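Local coordinates for protein listeriolysin O (Listeria monocytogenes, PDB 4CDB) that punctures cholesterol-containing host membranes by binding to them, changing shape drastically and assembling into an oligomeric pore, at residues Ala189-Ser193 / Leu194-Phe198; Lys276-Ala279 / Ala280-Ala284; Pro11-Pro14 / Ile15-Lys18. All coordinates share one frame; numbering follows the deposited sequence.

Interaction 1 of 3, residues Ala189-Ser193 / Leu194-Phe198; sequences AVNNS and LNVNF
The amide of Asn191 and the ring of Phe198 meet obliquely, their planes 60° apart, with Asn191 ND2 4.1 Å from Phe198 CE2. One face of that ring is covered by Val196 CG1, which sits 3.5 Å above its plane, displaced toward the rim. Asn191 OD1 takes the backbone N of Val196 on a lone pair at 2.9 Å, almost straight at 176°, while ND2 donates a hydrogen bond to a water, which in turn donates to Val196 O. Val196 is thus held by its N directly and by its O through water. With CG anti to its own backbone N (chi1 -164°), the Asn191 side chain runs forward past the helix end to get there. That end is the C-terminus of helix 187-194: Leu194 N still reaches Val190 O at 3.1 Å, and Asn195, with positive phi, breaks the spiral. The stretch joins two parts of a region that, as in related cytolysins, is thought to unwind from short helices into a membrane-spanning beta-hairpin. Val190 CG1 and Leu194 CD1 lie side by side, 3.7 Å apart, facing strand 303-310 at Tyr310 and Val308. Asn191, together with Glu176, also binds a sodium ion.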
loop_
_atom_site.group_PDB
_atom_site.type_symbol
_atom_site.label_atom_id
_atom_site.label_comp_id
_atom_site.label_asym_id
_atom_site.label_seq_id
_atom_site.Cartn_x
_atom_site.Cartn_y
_atom_site.Cartn_z
ATOM N N ALA A 189 10.064 3.797 10.109
ATOM C CA ALA A 189 9.648 4.500 11.319
ATOM C C ALA A 189 8.161 4.281 11.579
ATOM O O ALA A 189 7.749 4.017 12.708
ATOM C CB ALA A 189 9.955 5.987 11.204
ATOM N N VAL A 190 7.362 4.391 10.524
ATOM C CA VAL A 190 5.925 4.176 10.626
ATOM C C VAL A 190 5.618 2.728 11.004
ATOM O O VAL A 190 4.707 2.461 11.787
ATOM C CB VAL A 190 5.205 4.532 9.306
ATOM C CG1 VAL A 190 3.716 4.257 9.414
ATOM C CG2 VAL A 190 5.446 5.989 8.951
ATOM N N ASN A 191 6.397 1.798 10.458
ATOM C CA ASN A 191 6.170 0.373 10.695
ATOM C C ASN A 191 6.468 -0.055 12.132
ATOM O O ASN A 191 6.109 -1.156 12.545
ATOM C CB ASN A 191 6.975 -0.481 9.710
ATOM C CG ASN A 191 6.492 -1.920 9.656
ATOM O OD1 ASN A 191 5.290 -2.185 9.695
ATOM N ND2 ASN A 191 7.430 -2.858 9.576
ATOM N N ASN A 192 7.124 0.816 12.894
ATOM C CA ASN A 192 7.352 0.559 14.312
ATOM C C ASN A 192 6.057 0.665 15.114
ATOM O O ASN A 192 5.988 0.232 16.262
ATOM C CB ASN A 192 8.415 1.503 14.882
ATOM C CG ASN A 192 9.824 1.104 14.487
ATOM O OD1 ASN A 192 10.096 -0.064 14.210
ATOM N ND2 ASN A 192 10.731 2.073 14.467
ATOM N N SER A 193 5.035 1.248 14.496
ATOM C CA SER A 193 3.714 1.330 15.107
ATOM C C SER A 193 2.743 0.381 14.416
ATOM O O SER A 193 1.997 -0.343 15.076
ATOM C CB SER A 193 3.178 2.759 15.039
ATOM O OG SER A 193 4.074 3.665 15.656
ATOM N N LEU A 194 2.757 0.386 13.086
ATOM C CA LEU A 194 1.852 -0.454 12.304
ATOM C C LEU A 194 2.147 -1.942 12.470
ATOM O O LEU A 194 1.227 -2.746 12.627
ATOM C CB LEU A 194 1.917 -0.086 10.821
ATOM C CG LEU A 194 1.354 1.278 10.425
ATOM C CD1 LEU A 194 1.372 1.444 8.912
ATOM C CD2 LEU A 194 -0.054 1.456 10.973
ATOM N N ASN A 195 3.430 -2.295 12.423
ATOM C CA ASN A 195 3.872 -3.683 12.548
ATOM C C ASN A 195 3.222 -4.610 11.523
ATOM O O ASN A 195 2.442 -5.492 11.879
ATOM C CB ASN A 195 3.634 -4.210 13.969
ATOM C CG ASN A 195 4.359 -3.397 15.026
ATOM O OD1 ASN A 195 3.742 -2.861 15.946
ATOM N ND2 ASN A 195 5.679 -3.306 14.903
ATOM N N VAL A 196 3.547 -4.406 10.250
ATOM C CA VAL A 196 3.030 -5.256 9.183
ATOM C C VAL A 196 3.546 -6.686 9.336
ATOM O O VAL A 196 4.752 -6.917 9.429
ATOM C CB VAL A 196 3.414 -4.717 7.793
ATOM C CG1 VAL A 196 2.916 -5.654 6.704
ATOM C CG2 VAL A 196 2.858 -3.307 7.597
ATOM N N ASN A 197 2.625 -7.644 9.367
ATOM C CA ASN A 197 2.978 -9.044 9.582
ATOM C C ASN A 197 3.389 -9.737 8.283
ATOM O O ASN A 197 2.601 -10.468 7.685
ATOM C CB ASN A 197 1.805 -9.787 10.231
ATOM C CG ASN A 197 2.228 -11.074 10.912
ATOM O OD1 ASN A 197 3.164 -11.744 10.479
ATOM N ND2 ASN A 197 1.533 -11.426 11.988
ATOM N N PHE A 198 4.628 -9.510 7.858
ATOM C CA PHE A 198 5.136 -10.077 6.612
ATOM C C PHE A 198 5.228 -11.604 6.657
ATOM O O PHE A 198 5.103 -12.274 5.629
ATOM C CB PHE A 198 6.502 -9.477 6.268
ATOM C CG PHE A 198 6.474 -7.992 6.036
ATOM C CD1 PHE A 198 5.813 -7.459 4.941
ATOM C CD2 PHE A 198 7.124 -7.128 6.906
ATOM C CE1 PHE A 198 5.792 -6.092 4.723
ATOM C CE2 PHE A 198 7.106 -5.761 6.690
ATOM C CZ PHE A 198 6.438 -5.244 5.596
HETATM O O HOH W 1 6.890 -5.494 10.394
#

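Interaction 2 of 3, residues Lys276-Ala279 / Ala280-Ala284; sequences KVKA and AFDAA. With NA (sodium ion), chain Q.
Val277 CG1 presses onto one face of the Phe281 ring, one helical turn further on, in a CH-pi contact 3.6 Å from the ring centroid and only 19° off its normal. The methyl is offset toward the rim, nearest CE2 and CZ. Both side chains point the same way, and beneath them Phe281 N donates to Val277 O at 2.7 Å, so this buried side of the turn is closely packed.

The Lys278-Asp282 side is looser and polar. Lys278 bends at chi2 (70°) and again at chi4, which carries its ammonium group forward to the next turn. There Lys278 NZ meets the syn lone pair of Asp282 OD1 at 2.8 Å; the second bond of the salt bridge, to Asp282 OD2, is weak. Asp282 OD1 is shared with a sodium ion, also 2.8 Å away and further bound by Glu209. Two cations at one oxygen should stabilise the carboxylate's negative charge. Ala279 is exposed, and the long chain of Lys276, the N-cap residue, leads away from the turn.

This is the start of helix 277-286, within a stretch thought to become a membrane-spanning strand in the pore. Ala280 and Ala284 rest on helix 294-301, while Val277 and Phe281 pack on strands 207-222 and 262-270.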
loop_
_atom_site.group_PDB
_atom_site.type_symbol
_atom_site.label_atom_id
_atom_site.label_comp_id
_atom_site.label_asym_id
_atom_site.label_seq_id
_atom_site.Cartn_x
_atom_site.Cartn_y
_atom_site.Cartn_z
ATOM N N LYS A 276 -10.931 -10.817 -3.447
ATOM C CA LYS A 276 -11.640 -9.545 -3.552
ATOM C C LYS A 276 -11.285 -8.576 -2.428
ATOM O O LYS A 276 -11.907 -7.521 -2.293
ATOM C CB LYS A 276 -13.152 -9.779 -3.555
ATOM C CG LYS A 276 -13.720 -10.257 -4.878
ATOM C CD LYS A 276 -15.231 -10.397 -4.791
ATOM C CE LYS A 276 -15.861 -10.523 -6.168
ATOM N NZ LYS A 276 -15.329 -11.689 -6.924
ATOM N N VAL A 277 -10.288 -8.939 -1.627
ATOM C CA VAL A 277 -9.901 -8.149 -0.460
ATOM C C VAL A 277 -9.539 -6.704 -0.810
ATOM O O VAL A 277 -9.945 -5.772 -0.115
ATOM C CB VAL A 277 -8.747 -8.823 0.313
ATOM C CG1 VAL A 277 -8.262 -7.936 1.444
ATOM C CG2 VAL A 277 -9.199 -10.170 0.853
ATOM N N LYS A 278 -8.794 -6.524 -1.898
ATOM C CA LYS A 278 -8.423 -5.190 -2.366
ATOM C C LYS A 278 -9.662 -4.343 -2.652
ATOM O O LYS A 278 -9.786 -3.226 -2.151
ATOM C CB LYS A 278 -7.550 -5.283 -3.621
ATOM C CG LYS A 278 -7.052 -3.942 -4.150
ATOM C CD LYS A 278 -6.008 -3.327 -3.226
ATOM C CE LYS A 278 -5.354 -2.099 -3.851
ATOM N NZ LYS A 278 -6.313 -0.976 -4.054
ATOM N N ALA A 279 -10.577 -4.887 -3.449
ATOM C CA ALA A 279 -11.815 -4.193 -3.792
ATOM C C ALA A 279 -12.642 -3.896 -2.546
ATOM O O ALA A 279 -13.260 -2.837 -2.435
ATOM C CB ALA A 279 -12.625 -5.012 -4.782
ATOM N N ALA A 280 -12.647 -4.841 -1.610
ATOM C CA ALA A 280 -13.333 -4.655 -0.339
ATOM C C ALA A 280 -12.697 -3.515 0.449
ATOM O O ALA A 280 -13.398 -2.660 0.995
ATOM C CB ALA A 280 -13.303 -5.939 0.467
ATOM N N PHE A 281 -11.368 -3.516 0.506
ATOM C CA PHE A 281 -10.618 -2.460 1.177
ATOM C C PHE A 281 -10.887 -1.106 0.528
ATOM O O PHE A 281 -11.061 -0.103 1.219
ATOM C CB PHE A 281 -9.116 -2.760 1.147
ATOM C CG PHE A 281 -8.669 -3.768 2.173
ATOM C CD1 PHE A 281 -9.546 -4.248 3.132
ATOM C CD2 PHE A 281 -7.360 -4.226 2.183
ATOM C CE1 PHE A 281 -9.128 -5.171 4.078
ATOM C CE2 PHE A 281 -6.935 -5.147 3.125
ATOM C CZ PHE A 281 -7.821 -5.620 4.075
ATOM N N ASP A 282 -10.919 -1.086 -0.802
ATOM C CA ASP A 282 -11.157 0.145 -1.552
ATOM C C ASP A 282 -12.511 0.773 -1.215
ATOM O O ASP A 282 -12.637 1.996 -1.142
ATOM C CB ASP A 282 -11.064 -0.111 -3.060
ATOM C CG ASP A 282 -9.674 -0.535 -3.498
ATOM O OD1 ASP A 282 -8.692 -0.146 -2.832
ATOM O OD2 ASP A 282 -9.565 -1.258 -4.512
ATOM N N ALA A 283 -13.515 -0.073 -1.007
ATOM C CA ALA A 283 -14.870 0.388 -0.725
ATOM C C ALA A 283 -14.998 0.946 0.690
ATOM O O ALA A 283 -15.675 1.950 0.912
ATOM C CB ALA A 283 -15.871 -0.740 -0.946
ATOM N N ALA A 284 -14.340 0.294 1.643
ATOM C CA ALA A 284 -14.401 0.715 3.040
ATOM C C ALA A 284 -13.688 2.045 3.270
ATOM O O ALA A 284 -13.883 2.698 4.296
ATOM C CB ALA A 284 -13.819 -0.359 3.939
HETATM NA NA NA Q . -7.489 0.256 -0.330
#

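Interaction 3 of 3, residues Pro11-Pro14 / Ile15-Lys18; sequences PKTP and IEKK
A capping box closes the N-terminus of helix 14-28, with Thr13 as the N-cap and Glu16 as its partner three residues on. The firmer half of the exchange is the bond from Thr13 N to Glu16 OE1, 2.9 Å long and close to straight at 164°. The N-H does not lie in the plane of the carboxylate; it comes in from above, 46° out of it. The return bond, from Glu16 N to Thr13 OG1, is weak at 3.4 Å. Thr13 holds its hydroxyl between its own backbone N and carbonyl carbon (chi1 63°), which turns OG1 toward the first turn, 3.2 Å from Glu16 CG, with the two side chains passing at a slant.

Glu16 OE1 has a second donor. A water 2.6 Å from Glu16 OE1 donates to it and to Pro11 O, tying the carboxylate to the chain two residues ahead of the cap. Lys12 CA comes to 3.3 Å from Glu16 OE1. The box marks the place where the proline-rich, PEST-like N-terminal tail of the toxin, still extended at Pro11 and Lys12, turns into helix. Pro14 suits the first helical position, since its missing N-H is not needed there. Beyond it the regular pattern takes over, with Lys17 N on Thr13 O at 3.0 Å and Lys18 N on Pro14 O.

On the flank, the extended Lys17 chain runs back alongside the tail: its CG lies near Lys12 CB, and its CE comes to 3.4 Å from Lys12 O. Most of these residues are exposed, and none is buried. The negative charge of Glu16 at the helix start is probably eased by the helix dipole, whose positive end lies here.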
loop_
_atom_site.group_PDB
_atom_site.type_symbol
_atom_site.label_atom_id
_atom_site.label_comp_id
_atom_site.label_asym_id
_atom_site.label_seq_id
_atom_site.Cartn_x
_atom_site.Cartn_y
_atom_site.Cartn_z
ATOM N N PRO A 11 25.696 43.160 -0.418
ATOM C CA PRO A 11 26.953 43.863 -0.712
ATOM C C PRO A 11 28.179 43.011 -0.389
ATOM O O PRO A 11 28.206 42.339 0.643
ATOM C CB PRO A 11 26.897 45.084 0.214
ATOM C CG PRO A 11 25.950 44.700 1.305
ATOM C CD PRO A 11 24.924 43.834 0.639
ATOM N N LYS A 12 29.181 43.041 -1.264
ATOM C CA LYS A 12 30.374 42.217 -1.087
ATOM C C LYS A 12 31.677 42.963 -1.389
ATOM O O LYS A 12 31.745 43.767 -2.319
ATOM C CB LYS A 12 30.280 40.953 -1.950
ATOM C CG LYS A 12 29.282 39.917 -1.447
ATOM C CD LYS A 12 29.231 38.705 -2.365
ATOM C CE LYS A 12 28.271 37.649 -1.835
ATOM N NZ LYS A 12 28.114 36.510 -2.782
ATOM N N THR A 13 32.706 42.689 -0.592
ATOM C CA THR A 13 34.047 43.208 -0.842
ATOM C C THR A 13 34.641 42.476 -2.043
ATOM O O THR A 13 34.156 41.403 -2.408
ATOM C CB THR A 13 34.961 43.006 0.387
ATOM O OG1 THR A 13 35.110 41.607 0.650
ATOM C CG2 THR A 13 34.377 43.694 1.611
ATOM N N PRO A 14 35.681 43.058 -2.675
ATOM C CA PRO A 14 36.331 42.420 -3.827
ATOM C C PRO A 14 36.684 40.942 -3.623
ATOM O O PRO A 14 36.461 40.146 -4.534
ATOM C CB PRO A 14 37.599 43.255 -4.004
ATOM C CG PRO A 14 37.176 44.628 -3.583
ATOM C CD PRO A 14 36.197 44.423 -2.449
ATOM N N ILE A 15 37.211 40.576 -2.459
ATOM C CA ILE A 15 37.593 39.184 -2.222
ATOM C C ILE A 15 36.375 38.291 -1.974
ATOM O O ILE A 15 36.402 37.093 -2.263
ATOM C CB ILE A 15 38.621 39.039 -1.068
ATOM C CG1 ILE A 15 39.285 37.659 -1.113
ATOM C CG2 ILE A 15 37.967 39.285 0.285
ATOM C CD1 ILE A 15 40.354 37.451 -0.058
ATOM N N GLU A 16 35.305 38.879 -1.448
ATOM C CA GLU A 16 34.066 38.143 -1.235
ATOM C C GLU A 16 33.420 37.796 -2.573
ATOM O O GLU A 16 32.823 36.731 -2.730
ATOM C CB GLU A 16 33.107 38.935 -0.340
ATOM C CG GLU A 16 33.496 38.921 1.134
ATOM C CD GLU A 16 32.722 39.926 1.972
ATOM O OE1 GLU A 16 31.942 40.715 1.398
ATOM O OE2 GLU A 16 32.900 39.923 3.207
ATOM N N LYS A 17 33.555 38.699 -3.539
ATOM C CA LYS A 17 33.056 38.457 -4.886
ATOM C C LYS A 17 33.882 37.379 -5.565
ATOM O O LYS A 17 33.352 36.537 -6.288
ATOM C CB LYS A 17 33.089 39.743 -5.712
ATOM C CG LYS A 17 32.153 40.823 -5.206
ATOM C CD LYS A 17 32.175 42.025 -6.132
ATOM C CE LYS A 17 31.214 43.102 -5.662
ATOM N NZ LYS A 17 31.254 44.286 -6.563
ATOM N N LYS A 18 35.190 37.416 -5.330
ATOM C CA LYS A 18 36.091 36.396 -5.849
ATOM C C LYS A 18 35.751 35.016 -5.278
ATOM O O LYS A 18 35.735 34.027 -6.006
ATOM C CB LYS A 18 37.547 36.760 -5.544
ATOM C CG LYS A 18 38.567 35.789 -6.130
ATOM C CD LYS A 18 39.980 36.100 -5.654
ATOM C CE LYS A 18 40.975 35.072 -6.178
ATOM N NZ LYS A 18 42.330 35.256 -5.587
HETATM O O HOH W 2 30.597 42.666 2.404
HETATM O O HOH W 3 31.014 35.866 -1.115
#

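Overall arrangement
Interactions 1 and 2 belong to the same part of the molecule, the one thought to rearrange and cross the membrane: their centres are 21 Å apart and their nearest atoms about 10 Å. They do not touch, yet both lean on strand 207-222, and each supplies a ligand to its own sodium ion, Asn191 at one site and Asp282 at the other. Interaction 1 ends one short helix, whereas interaction 2 begins another. Interaction 3 also begins a helix but stands far off, its centre 53 Å from that of interaction 1 and 63 Å from that of interaction 2. It lies at the N-terminal extremity, and the side chain of Lys12 is about 13 Å from a bound sodium ion.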